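Local coordinates for protein RNA-directed RNA polymerase (Infectious pancreatic necrosis virus, PDB 3ZED) that probably copies the double-stranded viral genome as an RNA-dependent RNA polymerase, occurring both free and covalently linked to genomic RNA, at residues A155-G166 and E307-T318. Numbering follows the deposited sequence.
Sequences ATLQYGSGSYSG and ERYTQVDWDKKT
Gln-158 and Tyr-309 face each other as a hydrogen-bonded pair where strand 157-160 joins, antiparallel, the end of strand 299-310 within a mixed sheet, in the palm-family region of this birnavirus polymerase. Their backbones bond in both directions, and Gly-160 does the same with Glu-307. The case illustrates how side chains and backbone groups can carry a contact past the last strand pair at either end.

Gln-158 can be followed outward. Its CB lies 3.9 Å from Gln-311 CG and also touches the indole of Trp-314; CG, anti to the backbone N (chi1 -180°), presses more closely on that indole, at 3.5 Å from CZ3. The chain bends at chi2, and the terminal amide stands almost perpendicular to the ring (89°). NE2 turns back to Tyr-159 O, which lies in the amide plane, and also bonds Gly-121 O, so two carbonyls fix the amide's rotation.

Farther along the indole, Gly-162 CA sits over one face, a CH-pi contact 3.7 Å from the centroid of the six-membered ring. A water in the plane of the indole, at its edge, accepts from Trp-314 NE1 and donates to Gly-162 O. Where helix 143-156 gives way to the strand, Gln-311 binds both sides of the junction: its backbone N bonds Thr-156 O, and its NE2 reaches Leu-157 O at 2.7 Å, from above the carbonyl plane.

Just after Gly-162, Thr-318 OG1 accepts from Ser-163 N. Ser-163 is the N-cap of helix 164-179: its OG accepts from Gly-166 N and donates to the anti lone pair of Asp-315 OD1, 2.8 Å away.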
ATOM      1  N   ALA B 155     -22.723 -12.870 -14.149  1.00 44.86           N
ATOM      2  CA  ALA B 155     -22.438 -13.843 -15.201  1.00 45.83           C
ATOM      3  C   ALA B 155     -20.964 -13.899 -15.639  1.00 48.71           C
ATOM      4  O   ALA B 155     -20.538 -14.958 -16.076  1.00 50.53           O
ATOM      5  CB  ALA B 155     -23.308 -13.566 -16.418  1.00 47.16           C
ATOM      6  N   THR B 156     -20.188 -12.797 -15.524  1.00 42.91           N
ATOM      7  CA  THR B 156     -18.810 -12.770 -16.045  1.00 41.44           C
ATOM      8  C   THR B 156     -17.722 -12.612 -14.991  1.00 43.16           C
ATOM      9  O   THR B 156     -16.561 -12.899 -15.293  1.00 44.10           O
ATOM     10  CB  THR B 156     -18.665 -11.666 -17.089  1.00 43.44           C
ATOM     11  OG1 THR B 156     -18.915 -10.410 -16.455  1.00 42.09           O
ATOM     12  CG2 THR B 156     -19.598 -11.878 -18.286  1.00 39.47           C
ATOM     13  N   LEU B 157     -18.073 -12.166 -13.777  1.00 37.59           N
ATOM     14  CA  LEU B 157     -17.111 -11.998 -12.696  1.00 35.68           C
ATOM     15  C   LEU B 157     -17.217 -13.128 -11.665  1.00 42.57           C
ATOM     16  O   LEU B 157     -18.163 -13.907 -11.668  1.00 43.76           O
ATOM     17  CB  LEU B 157     -17.256 -10.616 -11.982  1.00 33.44           C
ATOM     18  CG  LEU B 157     -17.205  -9.338 -12.830  1.00 35.56           C
ATOM     19  CD1 LEU B 157     -17.373  -8.116 -11.969  1.00 33.21           C
ATOM     20  CD2 LEU B 157     -15.906  -9.236 -13.659  1.00 37.25           C
ATOM     21  N   GLN B 158     -16.224 -13.206 -10.783  1.00 39.41           N
ATOM     22  CA  GLN B 158     -16.194 -14.134  -9.680  1.00 39.17           C
ATOM     23  C   GLN B 158     -15.335 -13.568  -8.562  1.00 42.39           C
ATOM     24  O   GLN B 158     -14.154 -13.297  -8.774  1.00 41.93           O
ATOM     25  CB  GLN B 158     -15.674 -15.522 -10.114  1.00 41.61           C
ATOM     26  CG  GLN B 158     -15.634 -16.550  -8.972  1.00 48.32           C
ATOM     27  CD  GLN B 158     -17.001 -16.799  -8.387  1.00 57.44           C
ATOM     28  OE1 GLN B 158     -17.894 -17.307  -9.063  1.00 53.26           O
ATOM     29  NE2 GLN B 158     -17.206 -16.405  -7.133  1.00 44.33           N
ATOM     30  N   TYR B 159     -15.923 -13.392  -7.375  1.00 39.50           N
ATOM     31  CA  TYR B 159     -15.123 -13.010  -6.224  1.00 38.72           C
ATOM     32  C   TYR B 159     -14.478 -14.277  -5.680  1.00 44.75           C
ATOM     33  O   TYR B 159     -15.142 -15.318  -5.574  1.00 47.38           O
ATOM     34  CB  TYR B 159     -15.919 -12.265  -5.137  1.00 38.42           C
ATOM     35  CG  TYR B 159     -15.048 -11.924  -3.946  1.00 38.96           C
ATOM     36  CD1 TYR B 159     -14.156 -10.856  -3.992  1.00 40.19           C
ATOM     37  CD2 TYR B 159     -15.028 -12.739  -2.815  1.00 40.30           C
ATOM     38  CE1 TYR B 159     -13.297 -10.580  -2.929  1.00 42.24           C
ATOM     39  CE2 TYR B 159     -14.155 -12.488  -1.755  1.00 40.73           C
ATOM     40  CZ  TYR B 159     -13.303 -11.397  -1.809  1.00 49.75           C
ATOM     41  OH  TYR B 159     -12.476 -11.109  -0.745  1.00 52.20           O
ATOM     42  N   GLY B 160     -13.194 -14.189  -5.370  1.00 40.16           N
ATOM     43  CA  GLY B 160     -12.457 -15.329  -4.856  1.00 41.89           C
ATOM     44  C   GLY B 160     -10.959 -15.151  -4.897  1.00 47.23           C
ATOM     45  O   GLY B 160     -10.469 -14.090  -5.283  1.00 46.25           O
ATOM     46  N   SER B 161     -10.222 -16.215  -4.534  1.00 44.31           N
ATOM     47  CA  SER B 161      -8.767 -16.216  -4.433  1.00 43.16           C
ATOM     48  C   SER B 161      -8.091 -16.933  -5.638  1.00 48.01           C
ATOM     49  O   SER B 161      -6.974 -17.448  -5.517  1.00 48.12           O
ATOM     50  CB  SER B 161      -8.342 -16.832  -3.102  1.00 45.84           C
ATOM     51  OG  SER B 161      -8.987 -18.076  -2.873  1.00 57.73           O
ATOM     52  N   GLY B 162      -8.756 -16.905  -6.794  1.00 44.94           N
ATOM     53  CA  GLY B 162      -8.232 -17.457  -8.047  1.00 44.38           C
ATOM     54  C   GLY B 162      -7.762 -18.900  -8.030  1.00 48.31           C
ATOM     55  O   GLY B 162      -8.434 -19.775  -7.478  1.00 49.94           O
ATOM     56  N   SER B 163      -6.611 -19.154  -8.654  1.00 43.42           N
ATOM     57  CA  SER B 163      -6.052 -20.503  -8.792  1.00 45.03           C
ATOM     58  C   SER B 163      -4.534 -20.478  -8.837  1.00 48.32           C
ATOM     59  O   SER B 163      -3.947 -19.400  -8.912  1.00 46.16           O
ATOM     60  CB  SER B 163      -6.591 -21.169 -10.061  1.00 47.91           C
ATOM     61  OG  SER B 163      -6.159 -20.518 -11.247  1.00 48.03           O
ATOM     62  N   TYR B 164      -3.895 -21.665  -8.803  1.00 48.02           N
ATOM     63  CA  TYR B 164      -2.433 -21.796  -8.927  1.00 48.00           C
ATOM     64  C   TYR B 164      -1.994 -21.318 -10.322  1.00 49.85           C
ATOM     65  O   TYR B 164      -1.050 -20.550 -10.418  1.00 48.40           O
ATOM     66  CB  TYR B 164      -1.970 -23.241  -8.685  1.00 51.09           C
ATOM     67  CG  TYR B 164      -1.824 -23.634  -7.229  1.00 52.87           C
ATOM     68  CD1 TYR B 164      -0.814 -23.091  -6.437  1.00 54.09           C
ATOM     69  CD2 TYR B 164      -2.640 -24.613  -6.668  1.00 54.66           C
ATOM     70  CE1 TYR B 164      -0.650 -23.480  -5.109  1.00 55.38           C
ATOM     71  CE2 TYR B 164      -2.481 -25.016  -5.344  1.00 56.30           C
ATOM     72  CZ  TYR B 164      -1.478 -24.453  -4.571  1.00 61.35           C
ATOM     73  OH  TYR B 164      -1.327 -24.868  -3.274  1.00 60.85           O
ATOM     74  N   SER B 165      -2.716 -21.738 -11.391  1.00 46.80           N
ATOM     75  CA  SER B 165      -2.443 -21.323 -12.771  1.00 46.67           C
ATOM     76  C   SER B 165      -2.509 -19.786 -12.884  1.00 50.06           C
ATOM     77  O   SER B 165      -1.623 -19.170 -13.489  1.00 49.13           O
ATOM     78  CB  SER B 165      -3.425 -21.976 -13.740  1.00 48.97           C
ATOM     79  OG  SER B 165      -3.104 -23.334 -13.987  1.00 59.78           O
ATOM     80  N   GLY B 166      -3.564 -19.197 -12.296  1.00 45.27           N
ATOM     81  CA  GLY B 166      -3.751 -17.750 -12.241  1.00 43.10           C
ATOM     82  C   GLY B 166      -2.542 -17.062 -11.624  1.00 47.10           C
ATOM     83  O   GLY B 166      -1.976 -16.155 -12.248  1.00 46.28           O
ATOM     84  N   GLU B 307     -10.244 -11.161  -4.947  1.00 47.49           N
ATOM     85  CA  GLU B 307     -10.719 -10.080  -5.817  1.00 45.77           C
ATOM     86  C   GLU B 307     -11.865 -10.522  -6.697  1.00 45.45           C
ATOM     87  O   GLU B 307     -12.149 -11.715  -6.786  1.00 45.57           O
ATOM     88  CB  GLU B 307      -9.571  -9.600  -6.715  1.00 47.32           C
ATOM     89  CG  GLU B 307      -8.954  -8.332  -6.188  1.00 59.78           C
ATOM     90  CD  GLU B 307      -7.648  -7.938  -6.824  1.00 75.38           C
ATOM     91  OE1 GLU B 307      -7.298  -8.498  -7.889  1.00 65.86           O
ATOM     92  OE2 GLU B 307      -6.985  -7.037  -6.263  1.00 77.10           O
ATOM     93  N   ARG B 308     -12.488  -9.563  -7.387  1.00 38.76           N
ATOM     94  CA  ARG B 308     -13.555  -9.836  -8.325  1.00 38.21           C
ATOM     95  C   ARG B 308     -12.873  -9.990  -9.683  1.00 44.21           C
ATOM     96  O   ARG B 308     -12.625  -9.018 -10.405  1.00 44.51           O
ATOM     97  CB  ARG B 308     -14.672  -8.766  -8.250  1.00 36.80           C
ATOM     98  CG  ARG B 308     -15.487  -8.947  -6.951  1.00 45.02           C
ATOM     99  CD  ARG B 308     -16.393  -7.818  -6.484  1.00 44.20           C
ATOM    100  NE  ARG B 308     -15.675  -6.853  -5.670  1.00 49.19           N
ATOM    101  CZ  ARG B 308     -15.892  -6.584  -4.389  1.00 49.75           C
ATOM    102  NH1 ARG B 308     -16.853  -7.202  -3.725  1.00 45.20           N
ATOM    103  NH2 ARG B 308     -15.154  -5.692  -3.765  1.00 48.59           N
ATOM    104  N   TYR B 309     -12.458 -11.244  -9.956  1.00 39.65           N
ATOM    105  CA  TYR B 309     -11.785 -11.653 -11.178  1.00 37.54           C
ATOM    106  C   TYR B 309     -12.765 -11.940 -12.291  1.00 40.62           C
ATOM    107  O   TYR B 309     -13.922 -12.261 -12.033  1.00 41.22           O
ATOM    108  CB  TYR B 309     -10.944 -12.910 -10.908  1.00 39.33           C
ATOM    109  CG  TYR B 309      -9.789 -12.674  -9.962  1.00 39.27           C
ATOM    110  CD1 TYR B 309      -8.690 -11.919 -10.352  1.00 39.69           C
ATOM    111  CD2 TYR B 309      -9.785 -13.224  -8.685  1.00 40.39           C
ATOM    112  CE1 TYR B 309      -7.627 -11.686  -9.484  1.00 38.42           C
ATOM    113  CE2 TYR B 309      -8.722 -13.008  -7.809  1.00 39.97           C
ATOM    114  CZ  TYR B 309      -7.638 -12.248  -8.221  1.00 43.95           C
ATOM    115  OH  TYR B 309      -6.570 -12.018  -7.390  1.00 41.35           O
ATOM    116  N   THR B 310     -12.293 -11.857 -13.537  1.00 38.44           N
ATOM    117  CA  THR B 310     -13.071 -12.219 -14.727  1.00 39.81           C
ATOM    118  C   THR B 310     -13.060 -13.747 -14.785  1.00 46.58           C
ATOM    119  O   THR B 310     -11.981 -14.335 -14.704  1.00 48.40           O
ATOM    120  CB  THR B 310     -12.459 -11.515 -15.954  1.00 50.50           C
ATOM    121  OG1 THR B 310     -12.843 -10.146 -15.895  1.00 55.87           O
ATOM    122  CG2 THR B 310     -12.924 -12.064 -17.251  1.00 55.34           C
ATOM    123  N   GLN B 311     -14.252 -14.391 -14.871  1.00 43.79           N
ATOM    124  CA  GLN B 311     -14.381 -15.859 -14.955  1.00 44.81           C
ATOM    125  C   GLN B 311     -13.556 -16.441 -16.109  1.00 51.07           C
ATOM    126  O   GLN B 311     -12.835 -17.406 -15.917  1.00 49.29           O
ATOM    127  CB  GLN B 311     -15.842 -16.279 -15.131  1.00 46.03           C
ATOM    128  CG  GLN B 311     -16.697 -16.100 -13.879  1.00 41.08           C
ATOM    129  CD  GLN B 311     -18.135 -16.400 -14.175  1.00 48.44           C
ATOM    130  OE1 GLN B 311     -18.465 -17.159 -15.077  1.00 53.93           O
ATOM    131  NE2 GLN B 311     -19.031 -15.819 -13.422  1.00 41.01           N
ATOM    132  N   VAL B 312     -13.633 -15.816 -17.297  1.00 52.23           N
ATOM    133  CA  VAL B 312     -12.918 -16.245 -18.503  1.00 54.08           C
ATOM    134  C   VAL B 312     -11.373 -16.234 -18.272  1.00 56.14           C
ATOM    135  O   VAL B 312     -10.685 -17.065 -18.859  1.00 57.57           O
ATOM    136  CB  VAL B 312     -13.381 -15.401 -19.733  1.00 58.81           C
ATOM    137  CG1 VAL B 312     -12.300 -15.256 -20.795  1.00 59.31           C
ATOM    138  CG2 VAL B 312     -14.640 -16.013 -20.351  1.00 60.10           C
ATOM    139  N   ASP B 313     -10.857 -15.374 -17.376  1.00 50.71           N
ATOM    140  CA  ASP B 313      -9.416 -15.289 -17.085  1.00 49.78           C
ATOM    141  C   ASP B 313      -9.067 -15.785 -15.684  1.00 51.67           C
ATOM    142  O   ASP B 313      -7.977 -15.473 -15.195  1.00 50.88           O
ATOM    143  CB  ASP B 313      -8.893 -13.848 -17.264  1.00 50.99           C
ATOM    144  CG  ASP B 313      -9.194 -13.224 -18.618  1.00 70.58           C
ATOM    145  OD1 ASP B 313      -9.063 -13.931 -19.644  1.00 72.87           O
ATOM    146  OD2 ASP B 313      -9.578 -12.031 -18.648  1.00 82.99           O
ATOM    147  N   TRP B 314      -9.951 -16.603 -15.054  1.00 47.26           N
ATOM    148  CA  TRP B 314      -9.721 -17.171 -13.715  1.00 45.55           C
ATOM    149  C   TRP B 314      -8.356 -17.853 -13.583  1.00 50.89           C
ATOM    150  O   TRP B 314      -7.682 -17.674 -12.564  1.00 50.34           O
ATOM    151  CB  TRP B 314     -10.814 -18.189 -13.395  1.00 43.52           C
ATOM    152  CG  TRP B 314     -10.818 -18.664 -11.971  1.00 42.90           C
ATOM    153  CD1 TRP B 314     -10.447 -19.895 -11.519  1.00 46.98           C
ATOM    154  CD2 TRP B 314     -11.286 -17.938 -10.825  1.00 40.86           C
ATOM    155  NE1 TRP B 314     -10.622 -19.975 -10.160  1.00 46.06           N
ATOM    156  CE2 TRP B 314     -11.159 -18.796  -9.705  1.00 45.18           C
ATOM    157  CE3 TRP B 314     -11.776 -16.635 -10.628  1.00 40.01           C
ATOM    158  CZ2 TRP B 314     -11.534 -18.406  -8.408  1.00 43.47           C
ATOM    159  CZ3 TRP B 314     -12.118 -16.239  -9.339  1.00 41.22           C
ATOM    160  CH2 TRP B 314     -11.993 -17.116  -8.245  1.00 42.50           C
ATOM    161  N   ASP B 315      -7.962 -18.651 -14.594  1.00 49.01           N
ATOM    162  CA  ASP B 315      -6.689 -19.377 -14.583  1.00 49.56           C
ATOM    163  C   ASP B 315      -5.564 -18.611 -15.315  1.00 53.58           C
ATOM    164  O   ASP B 315      -4.466 -19.145 -15.475  1.00 55.49           O
ATOM    165  CB  ASP B 315      -6.878 -20.786 -15.189  1.00 52.45           C
ATOM    166  CG  ASP B 315      -7.860 -21.654 -14.413  1.00 59.43           C
ATOM    167  OD1 ASP B 315      -7.735 -21.729 -13.170  1.00 59.49           O
ATOM    168  OD2 ASP B 315      -8.754 -22.257 -15.048  1.00 64.72           O
ATOM    169  N   LYS B 316      -5.821 -17.367 -15.728  1.00 49.09           N
ATOM    170  CA  LYS B 316      -4.840 -16.548 -16.453  1.00 48.58           C
ATOM    171  C   LYS B 316      -4.275 -15.446 -15.572  1.00 51.68           C
ATOM    172  O   LYS B 316      -3.181 -14.954 -15.852  1.00 51.18           O
ATOM    173  CB  LYS B 316      -5.470 -15.916 -17.716  1.00 50.68           C
ATOM    174  CG  LYS B 316      -5.872 -16.912 -18.793  1.00 73.55           C
ATOM    175  CD  LYS B 316      -6.692 -16.237 -19.885  1.00 89.81           C
ATOM    176  CE  LYS B 316      -7.606 -17.202 -20.618  1.00105.18           C
ATOM    177  NZ  LYS B 316      -8.574 -16.492 -21.490  1.00112.84           N
ATOM    178  N   LYS B 317      -5.032 -15.023 -14.535  1.00 46.33           N
ATOM    179  CA  LYS B 317      -4.605 -13.928 -13.683  1.00 45.35           C
ATOM    180  C   LYS B 317      -5.205 -13.977 -12.269  1.00 49.64           C
ATOM    181  O   LYS B 317      -6.404 -13.786 -12.079  1.00 49.48           O
ATOM    182  CB  LYS B 317      -4.958 -12.581 -14.353  1.00 45.48           C
ATOM    183  CG  LYS B 317      -4.564 -11.340 -13.571  1.00 55.64           C
ATOM    184  CD  LYS B 317      -5.389 -10.141 -14.039  1.00 65.40           C
ATOM    185  CE  LYS B 317      -5.326  -8.978 -13.082  1.00 78.53           C
ATOM    186  NZ  LYS B 317      -6.169  -7.842 -13.538  1.00 86.93           N
ATOM    187  N   THR B 318      -4.337 -14.223 -11.287  1.00 45.14           N
ATOM    188  CA  THR B 318      -4.628 -14.146  -9.859  1.00 43.95           C
ATOM    189  C   THR B 318      -3.588 -13.191  -9.319  1.00 47.07           C
ATOM    190  O   THR B 318      -2.398 -13.473  -9.433  1.00 46.48           O
ATOM    191  CB  THR B 318      -4.624 -15.507  -9.132  1.00 47.27           C
ATOM    192  OG1 THR B 318      -5.443 -16.460  -9.811  1.00 48.16           O
ATOM    193  CG2 THR B 318      -5.029 -15.385  -7.642  1.00 40.11           C
TER
HETATM  194  O   HOH W   1     -15.759 -13.682 -17.904  1.00 50.01           O
HETATM  195  O   HOH W   2     -10.038 -21.696  -8.072  1.00 43.29           O